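Local coordinates for protein LysR family transcriptional regulator (Vibrio vulnificus, PDB 5FHK) that probably regulates transcription of virulence genes as a sequence-specific, LysR-family DNA-binding factor, this chain being its regulatory domain, at residues F58-Q63 and R178-L183; T13-T18 and L40-N45; G7-S12 and E53-F58. All coordinates share one frame; numbering follows the deposited sequence.

Contact 1. Residues F58-Q63 and R178-L183; sequences FRVGPQ and RDIYML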
ATOM      1  N   PHE A  58       3.043  16.565  -2.625  1.00 24.95           N
ATOM      2  CA  PHE A  58       3.457  15.889  -3.851  1.00 22.88           C
ATOM      3  C   PHE A  58       2.234  15.269  -4.498  1.00 23.36           C
ATOM      4  O   PHE A  58       1.477  14.543  -3.847  1.00 23.38           O
ATOM      5  CB  PHE A  58       4.505  14.808  -3.574  1.00 21.98           C
ATOM      6  CG  PHE A  58       5.716  15.332  -2.862  1.00 21.29           C
ATOM      7  CD1 PHE A  58       5.695  15.542  -1.495  1.00 25.21           C
ATOM      8  CD2 PHE A  58       6.862  15.650  -3.561  1.00 21.38           C
ATOM      9  CE1 PHE A  58       6.811  16.044  -0.831  1.00 19.60           C
ATOM     10  CE2 PHE A  58       7.979  16.153  -2.895  1.00 19.16           C
ATOM     11  CZ  PHE A  58       7.934  16.336  -1.533  1.00 19.10           C
ATOM     12  N   ARG A  59       2.037  15.554  -5.773  1.00 24.10           N
ATOM     13  CA  ARG A  59       0.820  15.121  -6.427  1.00 29.71           C
ATOM     14  C   ARG A  59       1.143  14.701  -7.844  1.00 29.99           C
ATOM     15  O   ARG A  59       2.152  15.114  -8.420  1.00 31.70           O
ATOM     16  CB  ARG A  59      -0.236  16.229  -6.435  1.00 33.81           C
ATOM     17  CG  ARG A  59       0.060  17.337  -7.418  1.00 39.36           C
ATOM     18  CD  ARG A  59      -1.122  18.295  -7.529  1.00 47.27           C
ATOM     19  NE  ARG A  59      -2.395  17.580  -7.618  1.00 51.76           N
ATOM     20  CZ  ARG A  59      -3.080  17.386  -8.742  1.00 54.78           C
ATOM     21  NH1 ARG A  59      -2.625  17.859  -9.892  1.00 57.78           N
ATOM     22  NH2 ARG A  59      -4.226  16.721  -8.719  1.00 53.12           N
ATOM     23  N   VAL A  60       0.286  13.839  -8.374  1.00 31.03           N
ATOM     24  CA  VAL A  60       0.272  13.508  -9.788  1.00 32.12           C
ATOM     25  C   VAL A  60      -0.600  14.529 -10.499  1.00 33.75           C
ATOM     26  O   VAL A  60      -1.699  14.854 -10.027  1.00 31.38           O
ATOM     27  CB  VAL A  60      -0.252  12.081 -10.007  1.00 35.09           C
ATOM     28  CG1 VAL A  60      -0.477  11.820 -11.486  1.00 38.39           C
ATOM     29  CG2 VAL A  60       0.713  11.064  -9.419  1.00 33.20           C
ATOM     30  N   GLY A  61      -0.107  15.053 -11.624  1.00 34.55           N
ATOM     31  CA  GLY A  61      -0.869  15.989 -12.419  1.00 35.72           C
ATOM     32  C   GLY A  61      -0.744  17.411 -11.910  1.00 39.92           C
ATOM     33  O   GLY A  61      -0.493  17.661 -10.722  1.00 40.04           O
ATOM     34  N   PRO A  62      -0.943  18.374 -12.806  1.00 42.95           N
ATOM     35  CA  PRO A  62      -0.737  19.780 -12.451  1.00 43.08           C
ATOM     36  C   PRO A  62      -1.888  20.362 -11.638  1.00 48.80           C
ATOM     37  O   PRO A  62      -2.998  19.821 -11.581  1.00 51.73           O
ATOM     38  CB  PRO A  62      -0.631  20.482 -13.814  1.00 42.33           C
ATOM     39  CG  PRO A  62      -0.608  19.366 -14.861  1.00 44.12           C
ATOM     40  CD  PRO A  62      -1.300  18.204 -14.224  1.00 44.27           C
ATOM     41  N   GLN A  63      -1.590  21.491 -10.997  1.00 49.98           N
ATOM     42  CA  GLN A  63      -2.568  22.311 -10.301  1.00 54.68           C
ATOM     43  C   GLN A  63      -2.365  23.756 -10.732  1.00 56.19           C
ATOM     44  O   GLN A  63      -1.273  24.144 -11.157  1.00 56.16           O
ATOM     45  CB  GLN A  63      -2.443  22.181  -8.772  1.00 57.35           C
ATOM     46  CG  GLN A  63      -3.345  21.104  -8.155  1.00 60.11           C
ATOM     47  CD  GLN A  63      -3.648  21.355  -6.676  1.00 60.94           C
ATOM     48  OE1 GLN A  63      -3.868  22.502  -6.254  1.00 61.92           O
ATOM     49  NE2 GLN A  63      -3.639  20.282  -5.878  1.00 58.59           N
ATOM     50  N   ARG A 178       1.837  11.074 -16.817  1.00 36.67           N
ATOM     51  CA  ARG A 178       1.408  12.028 -15.815  1.00 38.81           C
ATOM     52  C   ARG A 178       2.633  12.462 -15.021  1.00 39.56           C
ATOM     53  O   ARG A 178       3.519  11.650 -14.727  1.00 41.68           O
ATOM     54  CB  ARG A 178       0.311  11.428 -14.913  1.00 39.44           C
ATOM     55  CG  ARG A 178       0.413   9.934 -14.692  1.00 37.80           C
ATOM     56  CD  ARG A 178      -0.899   9.241 -14.217  1.00 38.42           C
ATOM     57  NE  ARG A 178      -0.611   7.828 -13.950  1.00 41.54           N
ATOM     58  CZ  ARG A 178      -0.790   7.203 -12.781  1.00 42.29           C
ATOM     59  NH1 ARG A 178      -1.339   7.822 -11.735  1.00 42.29           N
ATOM     60  NH2 ARG A 178      -0.452   5.929 -12.667  1.00 39.70           N
ATOM     61  N   ASP A 179       2.708  13.750 -14.714  1.00 41.29           N
ATOM     62  CA  ASP A 179       3.861  14.275 -14.002  1.00 39.45           C
ATOM     63  C   ASP A 179       3.608  14.282 -12.505  1.00 36.16           C
ATOM     64  O   ASP A 179       2.469  14.237 -12.033  1.00 36.66           O
ATOM     65  CB  ASP A 179       4.194  15.677 -14.491  1.00 44.74           C
ATOM     66  CG  ASP A 179       4.687  15.680 -15.917  1.00 49.32           C
ATOM     67  OD1 ASP A 179       5.149  14.611 -16.379  1.00 50.86           O
ATOM     68  OD2 ASP A 179       4.617  16.744 -16.567  1.00 50.35           O
ATOM     69  N   ILE A 180       4.694  14.317 -11.749  1.00 30.39           N
ATOM     70  CA  ILE A 180       4.617  14.447 -10.310  1.00 27.72           C
ATOM     71  C   ILE A 180       5.185  15.810  -9.947  1.00 29.04           C
ATOM     72  O   ILE A 180       6.271  16.186 -10.397  1.00 28.47           O
ATOM     73  CB  ILE A 180       5.352  13.305  -9.592  1.00 24.01           C
ATOM     74  CG1 ILE A 180       4.651  11.960  -9.871  1.00 23.72           C
ATOM     75  CG2 ILE A 180       5.342  13.550  -8.111  1.00 20.76           C
ATOM     76  CD1 ILE A 180       5.094  11.296 -11.145  1.00 25.15           C
ATOM     77  N   TYR A 181       4.441  16.557  -9.159  1.00 29.94           N
ATOM     78  CA  TYR A 181       4.861  17.890  -8.791  1.00 27.77           C
ATOM     79  C   TYR A 181       5.103  17.940  -7.301  1.00 25.08           C
ATOM     80  O   TYR A 181       4.594  17.113  -6.536  1.00 22.39           O
ATOM     81  CB  TYR A 181       3.821  18.937  -9.177  1.00 29.21           C
ATOM     82  CG  TYR A 181       3.674  19.128 -10.660  1.00 31.93           C
ATOM     83  CD1 TYR A 181       2.900  18.260 -11.407  1.00 29.65           C
ATOM     84  CD2 TYR A 181       4.309  20.182 -11.315  1.00 34.37           C
ATOM     85  CE1 TYR A 181       2.763  18.425 -12.752  1.00 32.29           C
ATOM     86  CE2 TYR A 181       4.173  20.355 -12.678  1.00 35.66           C
ATOM     87  CZ  TYR A 181       3.397  19.474 -13.388  1.00 35.89           C
ATOM     88  OH  TYR A 181       3.239  19.617 -14.751  1.00 38.46           O
ATOM     89  N   MET A 182       5.914  18.915  -6.902  1.00 25.59           N
ATOM     90  CA  MET A 182       6.049  19.297  -5.508  1.00 25.89           C
ATOM     91  C   MET A 182       5.430  20.681  -5.374  1.00 26.18           C
ATOM     92  O   MET A 182       5.840  21.616  -6.076  1.00 25.95           O
ATOM     93  CB  MET A 182       7.511  19.285  -5.053  1.00 26.94           C
ATOM     94  CG  MET A 182       7.728  19.880  -3.672  1.00 27.19           C
ATOM     95  SD  MET A 182       9.454  19.808  -3.138  1.00 30.75           S
ATOM     96  CE  MET A 182      10.237  20.707  -4.469  1.00 32.89           C
ATOM     97  N   LEU A 183       4.436  20.799  -4.497  1.00 25.48           N
ATOM     98  CA  LEU A 183       3.711  22.046  -4.266  1.00 23.93           C
ATOM     99  C   LEU A 183       3.998  22.575  -2.870  1.00 23.99           C
ATOM    100  O   LEU A 183       4.140  21.791  -1.928  1.00 28.23           O
ATOM    101  CB  LEU A 183       2.201  21.842  -4.405  1.00 23.00           C
ATOM    102  CG  LEU A 183       1.583  21.012  -5.527  1.00 27.16           C
ATOM    103  CD1 LEU A 183       0.055  21.256  -5.518  1.00 26.68           C
ATOM    104  CD2 LEU A 183       2.150  21.434  -6.859  1.00 33.03           C
TER

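Contact 2. Residues T13-T18 and L40-N45; sequences TPYNLT and LTTESN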
ATOM      1  N   THR A  13       1.398  12.858  -0.267  1.00 25.59           N
ATOM      2  CA  THR A  13       2.037  12.165  -1.382  1.00 27.99           C
ATOM      3  C   THR A  13       1.030  11.251  -2.078  1.00 27.43           C
ATOM      4  O   THR A  13       0.067  10.801  -1.447  1.00 25.11           O
ATOM      5  CB  THR A  13       3.228  11.315  -0.911  1.00 33.11           C
ATOM      6  OG1 THR A  13       2.747  10.324   0.008  1.00 35.47           O
ATOM      7  CG2 THR A  13       4.289  12.187  -0.228  1.00 33.25           C
ATOM      8  N   PRO A  14       1.233  10.957  -3.373  1.00 25.93           N
ATOM      9  CA  PRO A  14       0.241  10.173  -4.134  1.00 27.06           C
ATOM     10  C   PRO A  14       0.190   8.704  -3.726  1.00 25.60           C
ATOM     11  O   PRO A  14       1.210   8.085  -3.410  1.00 22.30           O
ATOM     12  CB  PRO A  14       0.720  10.308  -5.588  1.00 25.01           C
ATOM     13  CG  PRO A  14       2.161  10.648  -5.487  1.00 23.95           C
ATOM     14  CD  PRO A  14       2.279  11.507  -4.254  1.00 25.15           C
ATOM     15  N   TYR A  15      -1.019   8.138  -3.802  1.00 26.89           N
ATOM     16  CA  TYR A  15      -1.306   6.874  -3.117  1.00 30.56           C
ATOM     17  C   TYR A  15      -0.368   5.737  -3.551  1.00 31.79           C
ATOM     18  O   TYR A  15       0.395   5.189  -2.736  1.00 35.98           O
ATOM     19  CB  TYR A  15      -2.766   6.488  -3.325  1.00 33.76           C
ATOM     20  CG  TYR A  15      -3.101   5.220  -2.589  1.00 40.72           C
ATOM     21  CD1 TYR A  15      -2.596   4.990  -1.314  1.00 45.22           C
ATOM     22  CD2 TYR A  15      -3.866   4.224  -3.181  1.00 43.23           C
ATOM     23  CE1 TYR A  15      -2.866   3.814  -0.636  1.00 48.80           C
ATOM     24  CE2 TYR A  15      -4.137   3.050  -2.511  1.00 47.15           C
ATOM     25  CZ  TYR A  15      -3.634   2.853  -1.237  1.00 51.14           C
ATOM     26  OH  TYR A  15      -3.897   1.685  -0.558  1.00 56.26           O
ATOM     27  N   ASN A  16      -0.383   5.384  -4.827  1.00 26.49           N
ATOM     28  CA  ASN A  16       0.302   4.160  -5.253  1.00 26.49           C
ATOM     29  C   ASN A  16       1.808   4.294  -5.422  1.00 26.99           C
ATOM     30  O   ASN A  16       2.488   3.263  -5.519  1.00 27.51           O
ATOM     31  CB  ASN A  16      -0.263   3.680  -6.572  1.00 27.35           C
ATOM     32  CG  ASN A  16      -1.650   3.164  -6.434  1.00 31.39           C
ATOM     33  OD1 ASN A  16      -1.882   2.177  -5.741  1.00 33.44           O
ATOM     34  ND2 ASN A  16      -2.592   3.809  -7.107  1.00 34.38           N
ATOM     35  N   LEU A  17       2.345   5.515  -5.459  1.00 24.50           N
ATOM     36  CA  LEU A  17       3.715   5.752  -5.884  1.00 24.82           C
ATOM     37  C   LEU A  17       4.635   6.121  -4.743  1.00 24.36           C
ATOM     38  O   LEU A  17       5.842   6.264  -4.964  1.00 22.96           O
ATOM     39  CB  LEU A  17       3.758   6.887  -6.921  1.00 25.28           C
ATOM     40  CG  LEU A  17       2.875   6.762  -8.161  1.00 25.05           C
ATOM     41  CD1 LEU A  17       2.990   8.038  -8.985  1.00 24.12           C
ATOM     42  CD2 LEU A  17       3.313   5.580  -8.990  1.00 26.68           C
ATOM     43  N   THR A  18       4.101   6.305  -3.540  1.00 25.70           N
ATOM     44  CA  THR A  18       4.888   6.871  -2.449  1.00 17.02           C
ATOM     45  C   THR A  18       6.085   6.005  -2.115  1.00 16.45           C
ATOM     46  O   THR A  18       7.207   6.505  -1.977  1.00 16.42           O
ATOM     47  CB  THR A  18       4.016   7.051  -1.216  1.00 18.69           C
ATOM     48  OG1 THR A  18       3.151   8.171  -1.421  1.00 18.14           O
ATOM     49  CG2 THR A  18       4.874   7.272   0.027  1.00 19.99           C
ATOM     50  N   LEU A  40       3.251  11.853   7.347  1.00 19.99           N
ATOM     51  CA  LEU A  40       3.021  11.595   5.928  1.00 19.81           C
ATOM     52  C   LEU A  40       1.644  10.971   5.700  1.00 25.03           C
ATOM     53  O   LEU A  40       1.275   9.996   6.366  1.00 25.60           O
ATOM     54  CB  LEU A  40       4.107  10.668   5.386  1.00 24.16           C
ATOM     55  CG  LEU A  40       3.905  10.087   3.983  1.00 29.54           C
ATOM     56  CD1 LEU A  40       3.693  11.212   3.000  1.00 30.90           C
ATOM     57  CD2 LEU A  40       5.128   9.303   3.592  1.00 32.27           C
ATOM     58  N   THR A  41       0.904  11.494   4.725  1.00 26.73           N
ATOM     59  CA  THR A  41      -0.393  10.926   4.365  1.00 30.09           C
ATOM     60  C   THR A  41      -0.427  10.624   2.865  1.00 28.30           C
ATOM     61  O   THR A  41      -0.375  11.542   2.039  1.00 27.87           O
ATOM     62  CB  THR A  41      -1.524  11.870   4.774  1.00 33.02           C
ATOM     63  OG1 THR A  41      -1.345  12.269   6.146  1.00 34.76           O
ATOM     64  CG2 THR A  41      -2.885  11.179   4.628  1.00 35.65           C
ATOM     65  N   THR A  42      -0.513   9.342   2.508  1.00 27.90           N
ATOM     66  CA  THR A  42      -0.736   8.974   1.112  1.00 30.29           C
ATOM     67  C   THR A  42      -2.146   9.402   0.704  1.00 34.30           C
ATOM     68  O   THR A  42      -3.102   9.201   1.452  1.00 38.89           O
ATOM     69  CB  THR A  42      -0.566   7.467   0.907  1.00 32.62           C
ATOM     70  OG1 THR A  42      -1.666   6.778   1.504  1.00 36.39           O
ATOM     71  CG2 THR A  42       0.704   6.953   1.552  1.00 32.73           C
ATOM     72  N   GLU A  43      -2.276   9.989  -0.487  1.00 35.01           N
ATOM     73  CA  GLU A  43      -3.485  10.709  -0.887  1.00 37.23           C
ATOM     74  C   GLU A  43      -3.909  10.337  -2.306  1.00 39.74           C
ATOM     75  O   GLU A  43      -3.072  10.287  -3.208  1.00 38.77           O
ATOM     76  CB  GLU A  43      -3.239  12.225  -0.805  1.00 37.36           C
ATOM     77  CG  GLU A  43      -4.415  13.067  -1.208  1.00 42.46           C
ATOM     78  CD  GLU A  43      -5.685  12.582  -0.559  1.00 47.25           C
ATOM     79  OE1 GLU A  43      -6.653  12.293  -1.301  1.00 47.56           O
ATOM     80  OE2 GLU A  43      -5.698  12.487   0.699  1.00 50.25           O
ATOM     81  N   SER A  44      -5.218  10.134  -2.514  1.00 48.00           N
ATOM     82  CA  SER A  44      -5.778   9.748  -3.816  1.00 52.04           C
ATOM     83  C   SER A  44      -6.195  10.932  -4.692  1.00 57.24           C
ATOM     84  O   SER A  44      -5.857  10.973  -5.880  1.00 58.85           O
ATOM     85  CB  SER A  44      -6.984   8.824  -3.624  1.00 51.50           C
ATOM     86  OG  SER A  44      -6.573   7.547  -3.172  1.00 50.90           O
ATOM     87  N   ASN A  45      -6.955  11.885  -4.146  1.00 58.37           N
ATOM     88  CA  ASN A  45      -7.414  13.054  -4.903  1.00 61.36           C
ATOM     89  C   ASN A  45      -6.840  14.313  -4.252  1.00 59.88           C
ATOM     90  O   ASN A  45      -7.344  14.790  -3.232  1.00 60.89           O
ATOM     91  CB  ASN A  45      -8.947  13.106  -4.991  1.00 65.33           C
ATOM     92  CG  ASN A  45      -9.626  12.898  -3.648  1.00 67.72           C
ATOM     93  OD1 ASN A  45      -9.171  12.108  -2.822  1.00 68.78           O
ATOM     94  ND2 ASN A  45     -10.715  13.619  -3.421  1.00 69.40           N
TER

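Contact 3. Residues G7-S12 and E53-F58; sequences GKIKIS and EWDVIF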
ATOM      1  N   GLY A   7       6.125  20.813  15.628  1.00 38.46           N
ATOM      2  CA  GLY A   7       7.155  19.815  15.838  1.00 37.23           C
ATOM      3  C   GLY A   7       7.286  18.816  14.713  1.00 37.08           C
ATOM      4  O   GLY A   7       7.900  17.759  14.895  1.00 39.09           O
ATOM      5  N   LYS A   8       6.755  19.153  13.540  1.00 33.42           N
ATOM      6  CA  LYS A   8       6.663  18.203  12.443  1.00 29.74           C
ATOM      7  C   LYS A   8       6.491  18.963  11.144  1.00 25.75           C
ATOM      8  O   LYS A   8       5.984  20.093  11.120  1.00 26.10           O
ATOM      9  CB  LYS A   8       5.470  17.251  12.614  1.00 29.92           C
ATOM     10  CG  LYS A   8       4.170  17.977  12.354  1.00 34.13           C
ATOM     11  CD  LYS A   8       2.931  17.130  12.429  1.00 37.63           C
ATOM     12  CE  LYS A   8       1.687  18.017  12.571  1.00 38.49           C
ATOM     13  NZ  LYS A   8       1.813  18.882  13.762  1.00 37.57           N
ATOM     14  N   ILE A   9       6.866  18.291  10.061  1.00 23.90           N
ATOM     15  CA  ILE A   9       6.490  18.664   8.698  1.00 25.89           C
ATOM     16  C   ILE A   9       5.378  17.731   8.241  1.00 27.15           C
ATOM     17  O   ILE A   9       5.477  16.504   8.391  1.00 28.38           O
ATOM     18  CB  ILE A   9       7.692  18.588   7.743  1.00 29.32           C
ATOM     19  CG1 ILE A   9       8.837  19.471   8.244  1.00 30.57           C
ATOM     20  CG2 ILE A   9       7.295  18.984   6.330  1.00 29.33           C
ATOM     21  CD1 ILE A   9      10.145  19.216   7.510  1.00 31.30           C
ATOM     22  N   LYS A  10       4.318  18.314   7.689  1.00 25.72           N
ATOM     23  CA  LYS A  10       3.110  17.605   7.304  1.00 29.11           C
ATOM     24  C   LYS A  10       3.091  17.537   5.778  1.00 28.57           C
ATOM     25  O   LYS A  10       2.944  18.569   5.115  1.00 33.72           O
ATOM     26  CB  LYS A  10       1.887  18.344   7.863  1.00 32.95           C
ATOM     27  CG  LYS A  10       0.586  17.517   8.032  1.00 37.44           C
ATOM     28  CD  LYS A  10      -0.545  18.409   8.573  1.00 42.48           C
ATOM     29  CE  LYS A  10      -1.937  17.761   8.435  1.00 46.34           C
ATOM     30  NZ  LYS A  10      -2.057  16.486   9.209  1.00 47.63           N
ATOM     31  N   ILE A  11       3.253  16.342   5.199  1.00 21.01           N
ATOM     32  CA  ILE A  11       3.319  16.252   3.744  1.00 20.37           C
ATOM     33  C   ILE A  11       2.278  15.271   3.228  1.00 21.02           C
ATOM     34  O   ILE A  11       1.883  14.319   3.910  1.00 21.84           O
ATOM     35  CB  ILE A  11       4.727  15.874   3.210  1.00 26.63           C
ATOM     36  CG1 ILE A  11       5.240  14.553   3.777  1.00 33.41           C
ATOM     37  CG2 ILE A  11       5.731  16.961   3.511  1.00 28.88           C
ATOM     38  CD1 ILE A  11       6.803  14.382   3.583  1.00 36.58           C
ATOM     39  N   SER A  12       1.791  15.547   2.024  1.00 25.37           N
ATOM     40  CA  SER A  12       0.891  14.651   1.301  1.00 27.15           C
ATOM     41  C   SER A  12       1.589  14.144   0.047  1.00 24.42           C
ATOM     42  O   SER A  12       2.282  14.914  -0.629  1.00 20.02           O
ATOM     43  CB  SER A  12      -0.401  15.370   0.919  1.00 29.29           C
ATOM     44  OG  SER A  12      -1.306  14.488   0.289  1.00 28.39           O
ATOM     45  N   GLU A  53      -3.508  23.476   4.828  1.00 33.90           N
ATOM     46  CA  GLU A  53      -3.475  22.356   5.750  1.00 35.14           C
ATOM     47  C   GLU A  53      -2.182  21.551   5.664  1.00 34.42           C
ATOM     48  O   GLU A  53      -2.028  20.577   6.409  1.00 33.81           O
ATOM     49  CB  GLU A  53      -4.663  21.434   5.454  1.00 39.97           C
ATOM     50  CG  GLU A  53      -5.403  20.872   6.635  1.00 43.94           C
ATOM     51  CD  GLU A  53      -6.850  20.528   6.269  1.00 48.45           C
ATOM     52  OE1 GLU A  53      -7.164  19.335   6.080  1.00 48.37           O
ATOM     53  OE2 GLU A  53      -7.674  21.461   6.164  1.00 51.53           O
ATOM     54  N   TRP A  54      -1.259  21.918   4.773  1.00 32.15           N
ATOM     55  CA  TRP A  54      -0.138  21.051   4.443  1.00 29.93           C
ATOM     56  C   TRP A  54       1.129  21.881   4.290  1.00 31.32           C
ATOM     57  O   TRP A  54       1.100  23.009   3.787  1.00 31.56           O
ATOM     58  CB  TRP A  54      -0.426  20.244   3.160  1.00 29.92           C
ATOM     59  CG  TRP A  54      -1.627  19.349   3.291  1.00 31.58           C
ATOM     60  CD1 TRP A  54      -2.917  19.644   2.929  1.00 32.83           C
ATOM     61  CD2 TRP A  54      -1.663  18.033   3.860  1.00 31.68           C
ATOM     62  NE1 TRP A  54      -3.741  18.588   3.218  1.00 33.67           N
ATOM     63  CE2 TRP A  54      -3.002  17.590   3.801  1.00 33.74           C
ATOM     64  CE3 TRP A  54      -0.687  17.184   4.410  1.00 25.57           C
ATOM     65  CZ2 TRP A  54      -3.397  16.332   4.264  1.00 27.36           C
ATOM     66  CZ3 TRP A  54      -1.079  15.946   4.871  1.00 30.04           C
ATOM     67  CH2 TRP A  54      -2.425  15.530   4.800  1.00 31.64           C
ATOM     68  N   ASP A  55       2.242  21.329   4.762  1.00 30.54           N
ATOM     69  CA  ASP A  55       3.519  21.986   4.535  1.00 32.15           C
ATOM     70  C   ASP A  55       3.978  21.789   3.092  1.00 28.77           C
ATOM     71  O   ASP A  55       4.368  22.746   2.418  1.00 27.16           O
ATOM     72  CB  ASP A  55       4.541  21.459   5.545  1.00 32.37           C
ATOM     73  CG  ASP A  55       4.227  21.925   6.976  1.00 33.55           C
ATOM     74  OD1 ASP A  55       4.042  23.141   7.153  1.00 34.31           O
ATOM     75  OD2 ASP A  55       4.155  21.091   7.918  1.00 32.60           O
ATOM     76  N   VAL A  56       3.938  20.553   2.595  1.00 28.37           N
ATOM     77  CA  VAL A  56       4.338  20.250   1.226  1.00 25.43           C
ATOM     78  C   VAL A  56       3.402  19.189   0.680  1.00 26.07           C
ATOM     79  O   VAL A  56       2.973  18.280   1.393  1.00 24.57           O
ATOM     80  CB  VAL A  56       5.799  19.747   1.093  1.00 22.65           C
ATOM     81  CG1 VAL A  56       6.210  19.716  -0.363  1.00 22.36           C
ATOM     82  CG2 VAL A  56       6.742  20.596   1.887  1.00 24.33           C
ATOM     83  N   ILE A  57       3.106  19.294  -0.608  1.00 28.38           N
ATOM     84  CA  ILE A  57       2.189  18.378  -1.265  1.00 28.22           C
ATOM     85  C   ILE A  57       2.887  17.884  -2.523  1.00 27.46           C
ATOM     86  O   ILE A  57       3.358  18.695  -3.335  1.00 30.31           O
ATOM     87  CB  ILE A  57       0.828  19.044  -1.575  1.00 26.33           C
ATOM     88  CG1 ILE A  57      -0.001  19.135  -0.287  1.00 26.84           C
ATOM     89  CG2 ILE A  57       0.022  18.225  -2.595  1.00 26.89           C
ATOM     90  CD1 ILE A  57      -1.365  19.901  -0.411  1.00 28.66           C
ATOM     91  N   PHE A  58       3.043  16.565  -2.625  1.00 24.95           N
ATOM     92  CA  PHE A  58       3.457  15.889  -3.851  1.00 22.88           C
ATOM     93  C   PHE A  58       2.234  15.269  -4.498  1.00 23.36           C
ATOM     94  O   PHE A  58       1.477  14.543  -3.847  1.00 23.38           O
ATOM     95  CB  PHE A  58       4.505  14.808  -3.574  1.00 21.98           C
ATOM     96  CG  PHE A  58       5.716  15.332  -2.862  1.00 21.29           C
ATOM     97  CD1 PHE A  58       5.695  15.542  -1.495  1.00 25.21           C
ATOM     98  CD2 PHE A  58       6.862  15.650  -3.561  1.00 21.38           C
ATOM     99  CE1 PHE A  58       6.811  16.044  -0.831  1.00 19.60           C
ATOM    100  CE2 PHE A  58       7.979  16.153  -2.895  1.00 19.16           C
ATOM    101  CZ  PHE A  58       7.934  16.336  -1.533  1.00 19.10           C
TER
HETATM  102  O   HOH W   1       3.347  21.521  10.765  1.00 40.80           O
HETATM  103  O   HOH W   2      -0.845  14.551  -2.932  1.00 24.22           O

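Contact 1. Residues F58-Q63 and R178-L183
Met182 lies alongside the ring of Phe58, the two side chains leaving one face of an antiparallel strand pair in the same direction. Met182 CG comes to 3.8 Å from Phe58 CE2, and because that CG stands anti to the backbone N (chi1 171°) the thioether continues along the ring. Met182 SD ends 4.8 Å from the centroid of the Phe58 ring, oblique to it: a Met-aromatic contact, with Phe197 of helix 192-204 against Phe58 and Val201 against Met182. Further along the same face Val60 divides its methyls between two partners. CG2 of Val60 crosses Ile180 CG1 at 4.1 Å, while CG1 of Val60 presses on the aliphatic base of Arg178, 3.5 Å from its CB; the guanidinium of Arg178 goes on to a salt bridge with Asp78. On the other face the Tyr181 ring leans toward the chain leaving the strand, and its CE1 meets Pro62 N obliquely at 3.7 Å. Leu183 CD1 rests against both Arg59 CD and Gln63 NE2, 3.8 Å from each. Backbone bonds fix this register: Tyr181 N donates to Arg59 O over 2.8 Å, nearly straight at 164°, and Gly61 N reaches Asp179 O at 2.7 Å. Gly61, with positive phi (84°), then turns the chain out of the strand, past CD1 of the Tyr181 ring. In this LysR regulatory domain, which belongs to the periplasmic-binding-protein clan, the pair sets strand 178-185, returning from late in the sequence, antiparallel against the parallel strands of one lobe, as in type II binding-protein folds.

Contact 2. Residues T13-T18 and L40-N45
Thr13 meets Leu40 at about a right angle, with both branches of the threonine touching one methyl. Leu40 CD1 sits 3.3 Å from Thr13 OG1 and 3.4 Å from Thr13 CG2, the latter closer than carbons usually pack. With its OG1 between the backbone N and the carbonyl carbon (chi1 61°), Thr13 turns the hydroxyl toward Thr18 and donates to Thr18 OG1 over 2.6 Å. Thr18 OG1 passes the chain on to Pro14 O at 2.8 Å, approaching from above the carbonyl plane, so a relay of two hydroxyls clasps the bend between strand and helix. The two segments are the parallel neighbours of a right-handed beta-alpha-beta unit, strand 9-14, helix 18-32, strand 38-43, and Glu43 N binds Thr13 O at 2.7 Å across them. At the start of the helix Thr18 CG2 and Leu40 CD2 reach toward each other tip to tip, 4.1 Å apart. Tyr15, its CG anti to the backbone N (chi1 -178°), extends past Thr42 and brings its ring edge to Thr42 OG1, with CD1 3.5 Å away; the Tyr15 OH hydrogen-bonds Tyr15 OH of the second subunit. Back on the strand, Thr13 N donates to Thr41 O over 3.2 Å.

Contact 3. Residues G7-S12 and E53-F58
Trp54 is held between Ser12 and Lys10, one on each face of its indole. Ser12 CB stands 4.0 Å from the centroid of the Trp54 six-membered ring, and Lys10 CE lies 4.2 Å from that centroid on the opposite face. Both make CH-pi contacts, while the Lys10 ammonium, its NZ 4.9 Å from the centroid of the same Trp54 ring, adds an off-centre cation-pi contact. The tight part of the contact is the parallel pairing beyond Lys10. There Ile11 and Val56 point the same way, with Ile11 CG2 3.7 Å from Val56 CB, and Phe58 N donates to Ser12 O at 2.7 Å. Toward the other end the ladder frays. Asp55 OD2 takes Lys10 N through its anti lone pair at 2.8 Å, a side chain doing a strand carbonyl's work, and also accepts from a water that bridges to Lys8 O. Lys10 O receives Asp55 N at 2.9 Å and only a weak bond from Val56 N. Glu53 is exposed here, its backbone O against Lys10 CD. Helices 192-204 and 18-32 cover the Ile11 and Val56 face through Phe197 and Leu26, Leu49 packs against Trp54, Ser12 and Ile57, and strand 38-43 continues the sheet beyond strand 9-14.

The contacts follow one another across four neighbouring strands of one mixed sheet, in the order 38-43, 9-14, 56-60, 178-185. Contact 2 joins the first two, contact 3 the middle two and contact 1 the last two; strand 9-14 thus serves contacts 2 and 3, and strand 56-60, with Phe58 in common, contacts 3 and 1. The centres of contacts 1 and 2 lie about 11 Å apart, of contacts 2 and 3 about 12 Å, of contacts 1 and 3 about 15 Å. The first three strands come early; strand 178-185 returns over a hundred residues later to pair with strand 56-60. Contacts 2 and 3 touch the second subunit, and at contact 2 the sheet crosses the interface.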